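Local coordinates for putative nitrate transport protein (Thermoplasma volcanium, PDB 3MST), which is of unknown function but may bind a small solute, possibly nitrate, for transport, at residues S31-V36 with E173-G178. Sequence-based numbering, arbitrary orientation. Where two conformers were deposited one is given.
Sequences SFPLLV and EAYEQG. With EDO (1,2-ethanediol), chain I.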
loop_
_atom_site.group_PDB
_atom_site.type_symbol
_atom_site.label_atom_id
_atom_site.label_comp_id
_atom_site.label_asym_id
_atom_site.label_seq_id
_atom_site.Cartn_x
_atom_site.Cartn_y
_atom_site.Cartn_z
ATOM N N SER A 31 1.408 4.061 5.202
ATOM C CA SER A 31 1.664 4.808 6.428
ATOM C C SER A 31 2.168 6.224 6.247
ATOM O O SER A 31 2.119 7.003 7.203
ATOM C CB SER A 31 2.680 4.066 7.290
ATOM O OG SER A 31 3.985 4.099 6.745
ATOM N N PHE A 32 2.689 6.550 5.068
ATOM C CA PHE A 32 3.526 7.730 4.953
ATOM C C PHE A 32 2.780 9.019 5.293
ATOM O O PHE A 32 3.383 9.886 5.948
ATOM C CB PHE A 32 4.180 7.815 3.592
ATOM C CG PHE A 32 5.182 6.688 3.295
ATOM C CD1 PHE A 32 5.566 5.756 4.248
ATOM C CD2 PHE A 32 5.691 6.629 2.021
ATOM C CE1 PHE A 32 6.500 4.749 3.888
ATOM C CE2 PHE A 32 6.600 5.653 1.636
ATOM C CZ PHE A 32 6.988 4.705 2.572
ATOM N N PRO A 33 1.510 9.201 4.894
ATOM C CA PRO A 33 0.822 10.436 5.247
ATOM C C PRO A 33 0.706 10.639 6.747
ATOM O O PRO A 33 0.697 11.822 7.193
ATOM C CB PRO A 33 -0.548 10.291 4.568
ATOM C CG PRO A 33 -0.219 9.442 3.340
ATOM C CD PRO A 33 0.716 8.406 3.953
ATOM N N LEU A 34 0.620 9.582 7.549
ATOM C CA LEU A 34 0.549 9.748 9.014
ATOM C C LEU A 34 1.945 9.886 9.616
ATOM O O LEU A 34 2.116 10.639 10.596
ATOM C CB LEU A 34 -0.252 8.628 9.667
ATOM C CG LEU A 34 -1.727 8.636 9.190
ATOM C CD1 LEU A 34 -2.504 7.452 9.849
ATOM C CD2 LEU A 34 -2.444 9.975 9.438
ATOM N N LEU A 35 2.987 9.273 9.034
ATOM C CA LEU A 35 4.339 9.440 9.531
ATOM C C LEU A 35 4.750 10.879 9.471
ATOM O O LEU A 35 5.387 11.379 10.388
ATOM C CB LEU A 35 5.376 8.623 8.737
ATOM C CG LEU A 35 5.271 7.098 8.840
ATOM C CD1 LEU A 35 6.414 6.475 8.068
ATOM C CD2 LEU A 35 5.310 6.585 10.313
ATOM N N VAL A 36 4.437 11.547 8.383
ATOM C CA VAL A 36 5.023 12.871 8.152
ATOM C C VAL A 36 4.479 13.912 9.107
ATOM O O VAL A 36 5.176 14.903 9.379
ATOM C CB VAL A 36 4.927 13.338 6.694
ATOM C CG1 VAL A 36 5.788 12.427 5.806
ATOM C CG2 VAL A 36 3.478 13.452 6.147
ATOM N N GLU A 173 -9.381 12.414 8.093
ATOM C CA GLU A 173 -9.047 13.813 8.017
ATOM C C GLU A 173 -7.545 14.035 8.184
ATOM O O GLU A 173 -6.938 14.780 7.405
ATOM C CB GLU A 173 -9.883 14.590 9.050
ATOM C CG GLU A 173 -11.367 14.606 8.669
ATOM C CD GLU A 173 -12.317 14.947 9.801
ATOM O OE1 GLU A 173 -11.850 15.216 10.933
ATOM O OE2 GLU A 173 -13.554 14.923 9.543
ATOM N N ALA A 174 -6.946 13.381 9.175
ATOM C CA ALA A 174 -5.490 13.457 9.403
ATOM C C ALA A 174 -4.743 12.933 8.183
ATOM O O ALA A 174 -3.753 13.511 7.737
ATOM C CB ALA A 174 -5.079 12.724 10.657
ATOM N N TYR A 175 -5.237 11.841 7.627
ATOM C CA TYR A 175 -4.586 11.236 6.479
ATOM C C TYR A 175 -4.531 12.210 5.292
ATOM O O TYR A 175 -3.487 12.371 4.649
ATOM C CB TYR A 175 -5.288 9.929 6.110
ATOM C CG TYR A 175 -4.462 8.973 5.298
ATOM C CD1 TYR A 175 -4.446 9.056 3.906
ATOM C CD2 TYR A 175 -3.699 8.018 5.917
ATOM C CE1 TYR A 175 -3.691 8.178 3.155
ATOM C CE2 TYR A 175 -2.896 7.109 5.177
ATOM C CZ TYR A 175 -2.916 7.232 3.802
ATOM O OH TYR A 175 -2.154 6.345 3.060
ATOM N N GLU A 176 -5.657 12.880 4.999
ATOM C CA GLU A 176 -5.695 13.911 3.957
ATOM C C GLU A 176 -4.695 15.032 4.241
ATOM O O GLU A 176 -4.024 15.510 3.320
ATOM C CB GLU A 176 -7.108 14.503 3.830
ATOM C CG GLU A 176 -8.200 13.493 3.519
ATOM C CD GLU A 176 -8.234 13.035 2.060
ATOM O OE1 GLU A 176 -7.230 13.177 1.330
ATOM O OE2 GLU A 176 -9.294 12.525 1.629
ATOM N N GLN A 177 -4.622 15.471 5.503
ATOM C CA GLN A 177 -3.650 16.517 5.888
ATOM C C GLN A 177 -2.235 16.041 5.581
ATOM O O GLN A 177 -1.400 16.809 5.045
ATOM C CB GLN A 177 -3.802 16.941 7.355
ATOM C CG GLN A 177 -5.118 17.713 7.663
ATOM C CD GLN A 177 -5.286 17.944 9.158
ATOM O OE1 GLN A 177 -4.498 17.425 9.965
ATOM N NE2 GLN A 177 -6.313 18.709 9.540
ATOM N N GLY A 178 -1.966 14.767 5.865
ATOM C CA GLY A 178 -0.641 14.248 5.571
ATOM C C GLY A 178 -0.333 14.138 4.076
ATOM O O GLY A 178 0.804 14.301 3.645
HETATM C C1 EDO I . -5.530 16.084 12.915
HETATM O O1 EDO I . -6.295 16.192 11.712
HETATM C C2 EDO I . -4.031 16.095 12.613
HETATM O O2 EDO I . -3.517 17.430 12.538
#
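The P33 ring lies over one face of the Y175 ring. P33 CB sits 3.8 Å from the centroid of the Y175 ring, almost on its normal, a CH-pi contact. CG of the proline meets CZ of Y175 at 3.5 Å. Chi1 of Y175, -159°, puts CG roughly opposite the backbone N and carries the ring to the proline. The hydroxyl of Y175 hydrogen-bonds to the carbonyl of V30, just ahead of helix 32-36. L34 crosses Y175 at about a right angle, with its CG 3.9 Å from CD2 of the tyrosine. The CD2 methyl of L34 lies 4.0 Å from CB of A174. G178 brings the backbones together: its CA-H points at the P33 carbonyl, with CA 3.2 Å from O. That buried oxygen has no conventional hydrogen-bond partner. On the outer side, Q177 OE1 accepts hydrogen bonds from both hydroxyls of an ethanediol, probably from the crystallisation liquor. The axes of segments 32-36 and 173-178 cross at 81°, 7.7 Å apart at closest. The helices pack beside the mixed sheet of strand 57-61, whose L59 touches L34 and Y175, in one of two alpha/beta domains, consistent with a periplasmic-binding-protein-like fold.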